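Long-range contacts in thiamine pyrophosphokinase (Bacillus subtilis, PDB 3LM8), which transfers diphosphate from ATP to thiamine, giving the cofactor thiamine diphosphate and AMP, and serves in thiamine salvage: residues A[155-160]-A[205-210]; A[170-175]-A[191-196]. The protein carries 1 engineered substitution. All coordinates share one frame; numbering follows the deposited sequence.

Interaction 1 of 2, residues A[155-160]-A[205-210]; sequences ISFIPF and GILIMI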
loop_
_atom_site.group_PDB
_atom_site.type_symbol
_atom_site.label_atom_id
_atom_site.label_comp_id
_atom_site.label_asym_id
_atom_site.label_seq_id
_atom_site.Cartn_x
_atom_site.Cartn_y
_atom_site.Cartn_z
ATOM N N ILE A 155 6.015 -11.608 9.218
ATOM C CA ILE A 155 5.218 -10.468 9.643
ATOM C C ILE A 155 6.155 -9.653 10.504
ATOM O O ILE A 155 6.532 -10.114 11.573
ATOM C CB ILE A 155 4.058 -10.917 10.539
ATOM C CG1 ILE A 155 3.087 -11.780 9.744
ATOM C CG2 ILE A 155 3.369 -9.708 11.164
ATOM C CD1 ILE A 155 2.418 -12.840 10.594
ATOM N N SER A 156 6.534 -8.463 10.045
ATOM C CA SER A 156 7.430 -7.602 10.806
ATOM C C SER A 156 6.704 -6.357 11.298
ATOM O O SER A 156 5.770 -5.880 10.663
ATOM C CB SER A 156 8.615 -7.183 9.940
ATOM O OG SER A 156 9.357 -8.313 9.514
ATOM N N PHE A 157 7.136 -5.827 12.434
ATOM C CA PHE A 157 6.524 -4.622 12.990
ATOM C C PHE A 157 7.606 -3.576 13.183
ATOM O O PHE A 157 8.683 -3.875 13.690
ATOM C CB PHE A 157 5.864 -4.915 14.337
ATOM C CG PHE A 157 4.612 -5.745 14.239
ATOM C CD1 PHE A 157 3.460 -5.225 13.666
ATOM C CD2 PHE A 157 4.582 -7.039 14.748
ATOM C CE1 PHE A 157 2.291 -5.975 13.604
ATOM C CE2 PHE A 157 3.424 -7.798 14.691
ATOM C CZ PHE A 157 2.274 -7.268 14.120
ATOM N N ILE A 158 7.325 -2.346 12.779
ATOM C CA ILE A 158 8.306 -1.284 12.927
ATOM C C ILE A 158 7.670 0.003 13.421
ATOM O O ILE A 158 6.688 0.482 12.854
ATOM C CB ILE A 158 9.013 -1.021 11.594
ATOM C CG1 ILE A 158 9.577 -2.336 11.060
ATOM C CG2 ILE A 158 10.121 -0.003 11.786
ATOM C CD1 ILE A 158 10.142 -2.241 9.684
ATOM N N PRO A 159 8.223 0.578 14.497
ATOM C CA PRO A 159 7.713 1.825 15.082
ATOM C C PRO A 159 7.858 2.936 14.050
ATOM O O PRO A 159 8.786 2.896 13.242
ATOM C CB PRO A 159 8.632 2.059 16.286
ATOM C CG PRO A 159 9.185 0.674 16.604
ATOM C CD PRO A 159 9.400 0.081 15.232
ATOM N N PHE A 160 6.962 3.923 14.076
ATOM C CA PHE A 160 7.042 5.020 13.115
ATOM C C PHE A 160 7.416 6.384 13.693
ATOM O O PHE A 160 8.595 6.700 13.819
ATOM C CB PHE A 160 5.737 5.144 12.325
ATOM C CG PHE A 160 5.826 6.101 11.166
ATOM C CD1 PHE A 160 5.406 7.422 11.299
ATOM C CD2 PHE A 160 6.355 5.686 9.947
ATOM C CE1 PHE A 160 5.512 8.317 10.231
ATOM C CE2 PHE A 160 6.466 6.570 8.874
ATOM C CZ PHE A 160 6.043 7.888 9.017
ATOM N N GLY A 205 1.518 5.492 19.917
ATOM C CA GLY A 205 2.430 5.459 18.784
ATOM C C GLY A 205 1.824 5.046 17.448
ATOM O O GLY A 205 0.617 4.833 17.312
ATOM N N ILE A 206 2.686 4.939 16.445
ATOM C CA ILE A 206 2.281 4.552 15.099
ATOM C C ILE A 206 3.080 3.317 14.738
ATOM O O ILE A 206 4.306 3.349 14.707
ATOM C CB ILE A 206 2.611 5.658 14.092
ATOM C CG1 ILE A 206 1.918 6.949 14.517
ATOM C CG2 ILE A 206 2.182 5.244 12.691
ATOM C CD1 ILE A 206 2.429 8.165 13.795
ATOM N N LEU A 207 2.386 2.222 14.469
ATOM C CA LEU A 207 3.070 0.985 14.138
ATOM C C LEU A 207 2.956 0.641 12.656
ATOM O O LEU A 207 1.913 0.863 12.031
ATOM C CB LEU A 207 2.492 -0.150 14.966
ATOM C CG LEU A 207 3.303 -1.436 14.909
ATOM C CD1 LEU A 207 4.580 -1.247 15.741
ATOM C CD2 LEU A 207 2.471 -2.601 15.442
ATOM N N ILE A 208 4.038 0.111 12.094
ATOM C CA ILE A 208 4.048 -0.290 10.692
ATOM C C ILE A 208 4.077 -1.806 10.689
ATOM O O ILE A 208 4.709 -2.414 11.553
ATOM C CB ILE A 208 5.305 0.215 9.950
ATOM C CG1 ILE A 208 5.420 1.728 10.089
ATOM C CG2 ILE A 208 5.212 -0.148 8.456
ATOM C CD1 ILE A 208 6.688 2.299 9.485
HETATM N N MSE A 209 3.393 -2.419 9.732
HETATM C CA MSE A 209 3.385 -3.868 9.648
HETATM C C MSE A 209 3.741 -4.315 8.253
HETATM O O MSE A 209 3.053 -3.991 7.289
HETATM C CB MSE A 209 2.017 -4.441 10.009
HETATM C CG MSE A 209 1.936 -5.970 9.850
HETATM SE SE MSE A 209 0.143 -6.715 10.002
HETATM C CE MSE A 209 0.309 -7.675 11.660
ATOM N N ILE A 210 4.828 -5.061 8.149
ATOM C CA ILE A 210 5.267 -5.575 6.869
ATOM C C ILE A 210 5.076 -7.084 6.862
ATOM O O ILE A 210 5.624 -7.797 7.702
ATOM C CB ILE A 210 6.768 -5.290 6.607
ATOM C CG1 ILE A 210 7.047 -3.787 6.665
ATOM C CG2 ILE A 210 7.180 -5.880 5.252
ATOM C CD1 ILE A 210 7.052 -3.222 8.064
#
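The ring of Phe157 packs against the side chains of Leu207 and Met209; Leu207 CD2 approaches it obliquely, while the carbonyl O of Ile208 sits at its edge near the ring plane. Met209, built as selenomethionine, makes a slanted Met-aromatic contact, SE being 5.3 Å from the Phe157 centroid and 57° off the ring normal. Met209 CG, anti to the backbone N (chi1 176°), runs alongside the Phe157 ring. The Phe160 ring offers its edge to Ile208 CD1, and Ile206 CD1 comes in obliquely. Between the backbones, the strands pair antiparallel: Ser156 and Ile210 form one hydrogen-bonded pair, with Ser156 N to Ile210 O at 2.6 Å, and Ile158 and Ile208 form the next, with Ile208 N to Ile158 O at 2.8 Å. Phe160 N then adds a bond to Ile206 O. On the face bearing Ile158, Ile158 CD1 meets Ile210 CD1 at 3.6 Å. Replacing Phe157 by an alanine would probably open a gap beside Leu207 and Met209 and cost the selenium its aromatic partner. Strand 154-159 is the last counted strand of the mixed sheet, though its outer side bonds to the backbone of Cys188 and Asn191; 207-212 lies between it and 134-139. Leu207 and Met209 pack on Phe200 of strand 197-202, in the four-stranded sheet, whereas Phe160 and Ile206 reach helix 107-122 across the other face.

Interaction 2 of 2, residues A[170-175]-A[191-196]; sequences TGFKYP and NELIHS. With VIB (3-(4-amino-2-methyl-pyrimidin-5-ylmethyl)-5-(2-hydroxy-ethyl)-4-methyl-thiazol-3-ium), chain E.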
loop_
_atom_site.group_PDB
_atom_site.type_symbol
_atom_site.label_atom_id
_atom_site.label_comp_id
_atom_site.label_asym_id
_atom_site.label_seq_id
_atom_site.Cartn_x
_atom_site.Cartn_y
_atom_site.Cartn_z
ATOM N N THR A 170 0.237 -12.022 20.095
ATOM C CA THR A 170 -0.308 -13.325 20.439
ATOM C C THR A 170 -0.596 -14.145 19.204
ATOM O O THR A 170 -1.299 -13.690 18.305
ATOM C CB THR A 170 -1.609 -13.178 21.225
ATOM O OG1 THR A 170 -1.359 -12.420 22.415
ATOM C CG2 THR A 170 -2.158 -14.548 21.600
ATOM N N GLY A 171 -0.074 -15.368 19.182
ATOM C CA GLY A 171 -0.257 -16.244 18.038
ATOM C C GLY A 171 0.989 -16.134 17.183
ATOM O O GLY A 171 1.042 -16.600 16.039
ATOM N N PHE A 172 2.011 -15.512 17.758
ATOM C CA PHE A 172 3.269 -15.304 17.061
ATOM C C PHE A 172 4.403 -16.190 17.576
ATOM O O PHE A 172 4.443 -16.561 18.753
ATOM C CB PHE A 172 3.685 -13.826 17.163
ATOM C CG PHE A 172 2.757 -12.880 16.457
ATOM C CD1 PHE A 172 3.188 -12.158 15.352
ATOM C CD2 PHE A 172 1.448 -12.708 16.897
ATOM C CE1 PHE A 172 2.331 -11.277 14.693
ATOM C CE2 PHE A 172 0.581 -11.829 16.244
ATOM C CZ PHE A 172 1.024 -11.114 15.143
ATOM N N LYS A 173 5.324 -16.522 16.678
ATOM C CA LYS A 173 6.472 -17.336 17.031
ATOM C C LYS A 173 7.236 -16.627 18.141
ATOM O O LYS A 173 7.738 -17.265 19.056
ATOM C CB LYS A 173 7.362 -17.509 15.800
ATOM C CG LYS A 173 8.663 -18.266 16.007
ATOM C CD LYS A 173 9.235 -18.612 14.635
ATOM C CE LYS A 173 10.555 -19.338 14.689
ATOM N NZ LYS A 173 10.923 -19.775 13.309
ATOM N N TYR A 174 7.301 -15.298 18.054
ATOM C CA TYR A 174 8.010 -14.473 19.035
ATOM C C TYR A 174 7.054 -13.578 19.824
ATOM O O TYR A 174 6.892 -12.405 19.515
ATOM C CB TYR A 174 9.061 -13.610 18.319
ATOM C CG TYR A 174 10.184 -14.404 17.678
ATOM C CD1 TYR A 174 11.282 -14.835 18.432
ATOM C CD2 TYR A 174 10.149 -14.728 16.316
ATOM C CE1 TYR A 174 12.320 -15.564 17.847
ATOM C CE2 TYR A 174 11.177 -15.455 15.721
ATOM C CZ TYR A 174 12.262 -15.869 16.492
ATOM O OH TYR A 174 13.282 -16.583 15.904
ATOM N N PRO A 175 6.423 -14.127 20.869
ATOM C CA PRO A 175 5.475 -13.397 21.719
ATOM C C PRO A 175 6.043 -12.133 22.359
ATOM O O PRO A 175 7.258 -11.944 22.437
ATOM C CB PRO A 175 5.078 -14.436 22.764
ATOM C CG PRO A 175 5.188 -15.717 22.009
ATOM C CD PRO A 175 6.508 -15.532 21.290
ATOM N N ASN A 191 8.899 -11.798 12.303
ATOM C CA ASN A 191 8.110 -12.608 13.222
ATOM C C ASN A 191 7.295 -13.540 12.331
ATOM O O ASN A 191 7.324 -13.428 11.106
ATOM C CB ASN A 191 7.180 -11.731 14.071
ATOM C CG ASN A 191 6.873 -12.344 15.431
ATOM O OD1 ASN A 191 6.609 -11.626 16.405
ATOM N ND2 ASN A 191 6.902 -13.670 15.506
ATOM N N GLU A 192 6.576 -14.463 12.944
ATOM C CA GLU A 192 5.758 -15.406 12.198
ATOM C C GLU A 192 4.533 -15.735 13.024
ATOM O O GLU A 192 4.510 -15.513 14.236
ATOM C CB GLU A 192 6.540 -16.693 11.928
ATOM C CG GLU A 192 7.543 -16.615 10.780
ATOM C CD GLU A 192 8.435 -17.847 10.705
ATOM O OE1 GLU A 192 7.921 -18.977 10.865
ATOM O OE2 GLU A 192 9.652 -17.685 10.475
ATOM N N LEU A 193 3.508 -16.258 12.365
ATOM C CA LEU A 193 2.294 -16.646 13.069
ATOM C C LEU A 193 2.408 -18.155 13.349
ATOM O O LEU A 193 2.797 -18.921 12.464
ATOM C CB LEU A 193 1.081 -16.353 12.182
ATOM C CG LEU A 193 0.001 -15.375 12.672
ATOM C CD1 LEU A 193 0.611 -14.164 13.390
ATOM C CD2 LEU A 193 -0.830 -14.942 11.459
ATOM N N ILE A 194 2.111 -18.588 14.572
ATOM C CA ILE A 194 2.181 -20.020 14.856
ATOM C C ILE A 194 0.785 -20.621 14.937
ATOM O O ILE A 194 0.615 -21.831 15.054
ATOM C CB ILE A 194 2.944 -20.331 16.172
ATOM C CG1 ILE A 194 2.208 -19.734 17.371
ATOM C CG2 ILE A 194 4.374 -19.811 16.072
ATOM C CD1 ILE A 194 2.821 -20.113 18.704
ATOM N N HIS A 195 -0.216 -19.757 14.862
ATOM C CA HIS A 195 -1.603 -20.191 14.921
ATOM C C HIS A 195 -2.321 -19.727 13.655
ATOM O O HIS A 195 -1.705 -19.134 12.767
ATOM C CB HIS A 195 -2.291 -19.593 16.155
ATOM C CG HIS A 195 -1.833 -20.176 17.460
ATOM N ND1 HIS A 195 -0.692 -20.937 17.581
ATOM C CD2 HIS A 195 -2.354 -20.081 18.706
ATOM C CE1 HIS A 195 -0.527 -21.285 18.845
ATOM N NE2 HIS A 195 -1.522 -20.777 19.548
ATOM N N SER A 196 -3.621 -19.998 13.573
ATOM C CA SER A 196 -4.402 -19.587 12.417
ATOM C C SER A 196 -4.691 -18.079 12.499
ATOM O O SER A 196 -4.738 -17.397 11.473
ATOM C CB SER A 196 -5.712 -20.387 12.346
ATOM O OG SER A 196 -6.525 -20.154 13.488
HETATM C CM2 VIB E . 9.240 -9.502 19.048
HETATM N N4A VIB E . 13.332 -11.926 18.402
HETATM C CM4 VIB E . 13.989 -13.538 13.187
HETATM O O1 VIB E . 17.781 -12.790 13.201
HETATM C C7 VIB E . 17.611 -11.678 12.317
HETATM C C6 VIB E . 16.126 -11.521 11.985
HETATM C C2 VIB E . 14.241 -10.599 15.441
HETATM S S1 VIB E . 15.494 -10.018 14.374
HETATM C C5 VIB E . 15.319 -11.359 13.274
HETATM C C4 VIB E . 14.357 -12.197 13.826
HETATM N N3 VIB E . 13.805 -11.767 14.963
HETATM C C7A VIB E . 12.769 -12.558 15.642
HETATM C C4A VIB E . 12.199 -11.453 17.890
HETATM N N3A VIB E . 11.345 -10.759 18.658
HETATM C C2A VIB E . 10.202 -10.280 18.147
HETATM N N1A VIB E . 9.897 -10.486 16.858
HETATM C C6A VIB E . 10.709 -11.165 16.065
HETATM C C5A VIB E . 11.903 -11.684 16.553
#
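Phe172 enters the contact at CB, which rests 3.5 Å from Glu192 O. Its first torsion (chi1 -65°) sets CG anti to the carbonyl carbon, and CG already lies 4.0 Å from Leu193 CD1. Farther out, CD1 runs beside the Asn191 amide, whose plane is turned 63° from the ring, and CZ at the tip comes within 3.5 Å of Leu193 CD1. That methyl stands almost exactly over the ring centre, 9° off the normal, a CH-pi contact. The backbones of Phe172 and Leu193 form a single bridge, flanked by two hydrogen bonds: Ile194 N to Gly171 O at 2.7 Å, and Lys173 N to Glu192 O at 2.8 Å. Gly171 has a backbone shape that calls for glycine, and its CA lies over one face of the His195 ring, toward the rim. The extended Lys173 chain runs alongside Glu192 to a long salt bridge, NZ to OE2 at 3.7 Å; the other carboxylate oxygen, Glu192 OE1, forms a salt bridge with Arg153. Tyr174 carries the contact to the bound thiamine. The methylene C7A of the ligand, joining its pyrimidine and thiazolium rings, sits over the centre of one Tyr174 face, 3.3 Å from CE2, while the Asn191 amide borders that ring's edge. Two loops joined by a short backbone bridge thus supply Tyr174 and Asn191 to the thiamine pocket of the vitamin B1 binding domain.

In sequence, both loops of interaction 2 fall between the paired strands of interaction 1; in space the two centres are 16 Å apart and their edges touch. Ile155 N lies 2.9 Å from Asn191 O, probably hydrogen-bonded, which would tie the start of 155-160 to a residue of the thiamine pocket. Apolar contacts continue the join: Ile155 CD1 meets Leu193 CD1 at 3.6 Å, and Phe157 CE2 meets Phe172 CE1 at 3.6 Å. Tyr174 and Asn191 of interaction 2 adjoin thiamine directly. In interaction 1, the side chain of Phe157 is about 7 Å from the bound thiamine. Interaction 1 backs the pocket also through Ser156 OG, hydrogen-bonded to the pocket residue Ser190.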